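Local coordinates for protein peroxisomal acyl-coenzyme A oxidase 1 (Arabidopsis thaliana, PDB 1W07) that oxidises long- and medium-chain acyl-CoAs to 2-trans-enoyl-CoAs in the peroxisome, using one FAD per subunit and passing the electrons to oxygen to give hydrogen peroxide, at residues L192-V206 with Q253-Y267. The protein carries 1 engineered substitution. Numbering follows the deposited sequence.
Sequences LITNGKDYGIHGFIV and QMLMRLSKVTREGEY
Tyr267 lays one ring face on the ring of Tyr199 in an offset stack, centroids 4.3 Å apart and planes at 22°, while Lys197 CG lies over the opposite face of Tyr199, toward its rim. In the plane of the Tyr267 ring, at its edge, sits His202 NE2, 3.0 Å from Tyr267 OH in a hydrogen bond. Leu192 CD1 stands 3.4 Å above the plane of the His202 imidazole, over its centre. The contact sets the antiparallel hairpin of strands 185-194 and 197-207, part of the acyl-CoA dehydrogenase-type middle domain, against the later loop and short strand 259-261. Tyr267 CG is anti to the backbone N (chi1 -177°), which carries the ring across to Tyr199 and OH on to His202 and Ser259 OG. With an alanine here the ring and hydroxyl are gone, and Tyr199 would probably turn more freely while His202 NE2 loses its hydroxyl partner. The imidazole is held in rotation by a bond at each nitrogen, ND1 to Gly200 O, which lies in the ring plane, and NE2 with Tyr267 OH. Beyond it, Met254 CG presses obliquely on Phe204 CE1 at 3.4 Å. Two backbone bonds frame the single bridge between Phe204 and Met254: Leu255 N to Gly203 O and Ile205 N to Gln253 O, the latter nearly straight. At the hairpin turn, Thr194 OG1 donates to Gly265 O over 2.7 Å, tilted 28° from the carbonyl plane.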
# COMPACT_ATOMS: atom_id res chain seq x y z
N LEU B 192 -9.23 37.39 4.68
CA LEU B 192 -10.12 38.54 4.56
C LEU B 192 -9.34 39.81 4.92
O LEU B 192 -8.87 39.98 6.05
CB LEU B 192 -11.31 38.37 5.50
CG LEU B 192 -12.58 39.17 5.21
CD1 LEU B 192 -13.62 38.85 6.27
CD2 LEU B 192 -12.29 40.65 5.18
N ILE B 193 -9.19 40.70 3.94
CA ILE B 193 -8.48 41.95 4.16
C ILE B 193 -9.40 43.15 3.99
O ILE B 193 -10.05 43.31 2.95
CB ILE B 193 -7.29 42.08 3.19
CG1 ILE B 193 -6.36 40.87 3.31
CG2 ILE B 193 -6.51 43.33 3.50
CD1 ILE B 193 -5.17 40.92 2.35
N THR B 194 -9.48 43.97 5.03
CA THR B 194 -10.31 45.17 5.02
C THR B 194 -9.81 46.14 6.09
O THR B 194 -9.36 45.71 7.16
CB THR B 194 -11.80 44.84 5.29
OG1 THR B 194 -12.59 46.02 5.13
CG2 THR B 194 -11.99 44.30 6.69
N ASN B 195 -9.87 47.43 5.79
CA ASN B 195 -9.40 48.44 6.73
C ASN B 195 -7.93 48.21 7.09
O ASN B 195 -7.52 48.44 8.23
CB ASN B 195 -10.26 48.44 7.99
CG ASN B 195 -11.49 49.34 7.87
OD1 ASN B 195 -12.13 49.38 6.82
ND2 ASN B 195 -11.82 50.04 8.94
N GLY B 196 -7.15 47.76 6.11
CA GLY B 196 -5.74 47.52 6.34
C GLY B 196 -5.44 46.44 7.37
O GLY B 196 -4.37 46.44 7.98
N LYS B 197 -6.37 45.52 7.56
CA LYS B 197 -6.16 44.46 8.54
C LYS B 197 -6.53 43.09 7.99
O LYS B 197 -7.47 42.96 7.21
CB LYS B 197 -6.98 44.74 9.80
CG LYS B 197 -6.77 43.70 10.90
CD LYS B 197 -7.51 44.08 12.18
CE LYS B 197 -7.15 43.13 13.31
NZ LYS B 197 -5.69 43.17 13.60
N ASP B 198 -5.77 42.08 8.40
CA ASP B 198 -6.00 40.69 7.99
C ASP B 198 -6.90 40.05 9.05
O ASP B 198 -6.48 39.88 10.20
CB ASP B 198 -4.66 39.94 7.94
CG ASP B 198 -4.79 38.55 7.33
OD1 ASP B 198 -5.78 37.85 7.61
OD2 ASP B 198 -3.87 38.16 6.57
N TYR B 199 -8.12 39.67 8.68
CA TYR B 199 -9.04 39.06 9.63
C TYR B 199 -9.15 37.54 9.55
O TYR B 199 -10.08 36.94 10.09
CB TYR B 199 -10.44 39.67 9.47
CG TYR B 199 -10.55 41.09 9.99
CD1 TYR B 199 -10.22 42.18 9.19
CD2 TYR B 199 -10.96 41.33 11.30
CE1 TYR B 199 -10.31 43.49 9.68
CE2 TYR B 199 -11.05 42.62 11.80
CZ TYR B 199 -10.72 43.70 10.99
OH TYR B 199 -10.81 44.98 11.48
N GLY B 200 -8.21 36.91 8.87
CA GLY B 200 -8.24 35.46 8.77
C GLY B 200 -8.94 34.88 7.55
O GLY B 200 -9.43 35.61 6.68
N ILE B 201 -8.98 33.56 7.50
CA ILE B 201 -9.57 32.83 6.39
C ILE B 201 -11.10 32.85 6.38
O ILE B 201 -11.74 32.52 7.37
CB ILE B 201 -9.12 31.35 6.41
CG1 ILE B 201 -7.60 31.27 6.55
CG2 ILE B 201 -9.62 30.63 5.16
CD1 ILE B 201 -6.84 31.91 5.43
N HIS B 202 -11.66 33.25 5.25
CA HIS B 202 -13.11 33.31 5.06
C HIS B 202 -13.48 32.71 3.71
O HIS B 202 -12.62 32.55 2.84
CB HIS B 202 -13.60 34.76 5.13
CG HIS B 202 -13.66 35.32 6.51
ND1 HIS B 202 -12.53 35.72 7.20
CD2 HIS B 202 -14.70 35.50 7.36
CE1 HIS B 202 -12.87 36.12 8.41
NE2 HIS B 202 -14.18 35.99 8.54
N GLY B 203 -14.76 32.40 3.54
CA GLY B 203 -15.25 31.83 2.30
C GLY B 203 -15.92 32.87 1.41
O GLY B 203 -16.72 33.69 1.88
N PHE B 204 -15.60 32.83 0.12
CA PHE B 204 -16.13 33.76 -0.87
C PHE B 204 -16.60 33.00 -2.12
O PHE B 204 -15.92 32.11 -2.60
CB PHE B 204 -15.04 34.76 -1.28
CG PHE B 204 -14.47 35.55 -0.13
CD1 PHE B 204 -14.91 36.85 0.12
CD2 PHE B 204 -13.50 35.00 0.71
CE1 PHE B 204 -14.39 37.59 1.19
CE2 PHE B 204 -12.98 35.72 1.78
CZ PHE B 204 -13.43 37.02 2.02
N ILE B 205 -17.77 33.37 -2.63
CA ILE B 205 -18.30 32.73 -3.84
C ILE B 205 -17.71 33.46 -5.04
O ILE B 205 -17.77 34.68 -5.12
CB ILE B 205 -19.84 32.82 -3.91
CG1 ILE B 205 -20.45 31.99 -2.78
CG2 ILE B 205 -20.35 32.34 -5.28
CD1 ILE B 205 -21.95 32.09 -2.67
N VAL B 206 -17.12 32.69 -5.95
CA VAL B 206 -16.51 33.27 -7.14
C VAL B 206 -16.89 32.50 -8.40
O VAL B 206 -16.84 31.27 -8.42
CB VAL B 206 -14.98 33.25 -7.04
CG1 VAL B 206 -14.38 34.06 -8.17
CG2 VAL B 206 -14.54 33.78 -5.68
N GLN B 253 -20.97 38.61 -2.06
CA GLN B 253 -20.64 37.24 -2.42
C GLN B 253 -19.74 36.59 -1.37
O GLN B 253 -19.27 35.46 -1.52
CB GLN B 253 -20.00 37.18 -3.82
CG GLN B 253 -21.01 36.79 -4.91
CD GLN B 253 -20.42 36.78 -6.31
OE1 GLN B 253 -19.37 36.18 -6.55
NE2 GLN B 253 -21.09 37.46 -7.23
N MET B 254 -19.53 37.32 -0.28
CA MET B 254 -18.74 36.82 0.83
C MET B 254 -19.73 36.13 1.77
O MET B 254 -20.70 36.75 2.20
CB MET B 254 -18.07 37.96 1.59
CG MET B 254 -17.35 37.50 2.86
SD MET B 254 -16.96 38.84 4.03
CE MET B 254 -17.17 38.02 5.57
N LEU B 255 -19.49 34.86 2.08
CA LEU B 255 -20.38 34.14 2.98
C LEU B 255 -20.37 34.90 4.30
O LEU B 255 -19.36 34.94 4.99
CB LEU B 255 -19.89 32.70 3.17
CG LEU B 255 -19.83 31.85 1.89
CD1 LEU B 255 -19.27 30.47 2.19
CD2 LEU B 255 -21.22 31.74 1.30
N MET B 256 -21.50 35.51 4.65
CA MET B 256 -21.58 36.29 5.87
C MET B 256 -22.61 35.83 6.90
O MET B 256 -23.50 36.59 7.27
CB MET B 256 -21.82 37.77 5.52
CG MET B 256 -20.72 38.39 4.66
SD MET B 256 -20.74 40.21 4.62
CE MET B 256 -20.68 40.55 2.88
N ARG B 257 -22.50 34.59 7.35
CA ARG B 257 -23.42 34.08 8.35
C ARG B 257 -22.86 34.34 9.74
O ARG B 257 -23.60 34.65 10.68
CB ARG B 257 -23.62 32.57 8.21
CG ARG B 257 -24.55 32.00 9.27
CD ARG B 257 -24.47 30.49 9.34
NE ARG B 257 -25.30 29.95 10.42
CZ ARG B 257 -25.29 28.69 10.83
NH1 ARG B 257 -24.48 27.80 10.26
NH2 ARG B 257 -26.07 28.31 11.83
N LEU B 258 -21.54 34.21 9.88
CA LEU B 258 -20.87 34.43 11.16
C LEU B 258 -19.99 35.66 11.16
O LEU B 258 -19.51 36.08 12.21
CB LEU B 258 -20.01 33.22 11.51
CG LEU B 258 -20.63 31.83 11.33
CD1 LEU B 258 -19.79 30.82 12.08
CD2 LEU B 258 -22.07 31.82 11.84
N SER B 259 -19.77 36.24 9.98
CA SER B 259 -18.93 37.42 9.86
C SER B 259 -19.44 38.32 8.74
O SER B 259 -19.63 37.87 7.61
CB SER B 259 -17.48 37.02 9.55
OG SER B 259 -16.95 36.14 10.53
N LYS B 260 -19.65 39.59 9.05
CA LYS B 260 -20.13 40.55 8.07
C LYS B 260 -19.08 41.61 7.76
O LYS B 260 -18.14 41.82 8.52
CB LYS B 260 -21.40 41.25 8.56
CG LYS B 260 -22.68 40.42 8.53
CD LYS B 260 -22.76 39.42 9.67
CE LYS B 260 -24.20 39.03 9.97
NZ LYS B 260 -24.94 38.50 8.79
N VAL B 261 -19.26 42.28 6.63
CA VAL B 261 -18.38 43.35 6.18
C VAL B 261 -19.28 44.42 5.58
O VAL B 261 -19.69 44.32 4.42
CB VAL B 261 -17.39 42.87 5.11
CG1 VAL B 261 -16.61 44.05 4.56
CG2 VAL B 261 -16.45 41.82 5.69
N THR B 262 -19.58 45.44 6.39
CA THR B 262 -20.45 46.55 5.97
C THR B 262 -19.97 47.22 4.70
O THR B 262 -18.86 46.97 4.23
CB THR B 262 -20.51 47.63 7.06
OG1 THR B 262 -19.28 48.37 7.06
CG2 THR B 262 -20.72 47.00 8.43
N ARG B 263 -20.82 48.08 4.15
CA ARG B 263 -20.50 48.82 2.94
C ARG B 263 -19.30 49.74 3.14
O ARG B 263 -18.65 50.12 2.17
CB ARG B 263 -21.72 49.65 2.50
CG ARG B 263 -22.58 48.98 1.44
CD ARG B 263 -22.48 49.74 0.11
NE ARG B 263 -21.11 50.09 -0.23
CZ ARG B 263 -20.76 50.78 -1.32
NH1 ARG B 263 -21.69 51.18 -2.18
NH2 ARG B 263 -19.49 51.08 -1.54
N GLU B 264 -19.02 50.09 4.39
CA GLU B 264 -17.87 50.96 4.68
C GLU B 264 -16.61 50.16 5.02
O GLU B 264 -15.62 50.72 5.48
CB GLU B 264 -18.18 51.90 5.85
CG GLU B 264 -19.20 52.96 5.52
CD GLU B 264 -19.23 54.06 6.55
OE1 GLU B 264 -19.36 53.74 7.75
OE2 GLU B 264 -19.11 55.24 6.15
N GLY B 265 -16.66 48.85 4.80
CA GLY B 265 -15.50 48.02 5.07
C GLY B 265 -15.26 47.66 6.52
O GLY B 265 -14.14 47.33 6.91
N GLU B 266 -16.31 47.71 7.34
CA GLU B 266 -16.19 47.38 8.74
C GLU B 266 -16.42 45.89 8.96
O GLU B 266 -17.42 45.34 8.50
CB GLU B 266 -17.21 48.18 9.57
CG GLU B 266 -16.92 49.66 9.64
CD GLU B 266 -15.59 49.96 10.31
OE1 GLU B 266 -15.34 49.40 11.40
OE2 GLU B 266 -14.81 50.77 9.76
N TYR B 267 -15.50 45.24 9.66
CA TYR B 267 -15.62 43.83 9.95
C TYR B 267 -16.44 43.70 11.22
O TYR B 267 -16.00 44.12 12.29
CB TYR B 267 -14.24 43.20 10.19
CG TYR B 267 -14.30 41.70 10.42
CD1 TYR B 267 -14.43 40.81 9.35
CD2 TYR B 267 -14.24 41.17 11.71
CE1 TYR B 267 -14.52 39.44 9.56
CE2 TYR B 267 -14.33 39.79 11.93
CZ TYR B 267 -14.47 38.93 10.85
OH TYR B 267 -14.54 37.57 11.03
O HOH W 1 -16.77 34.23 4.66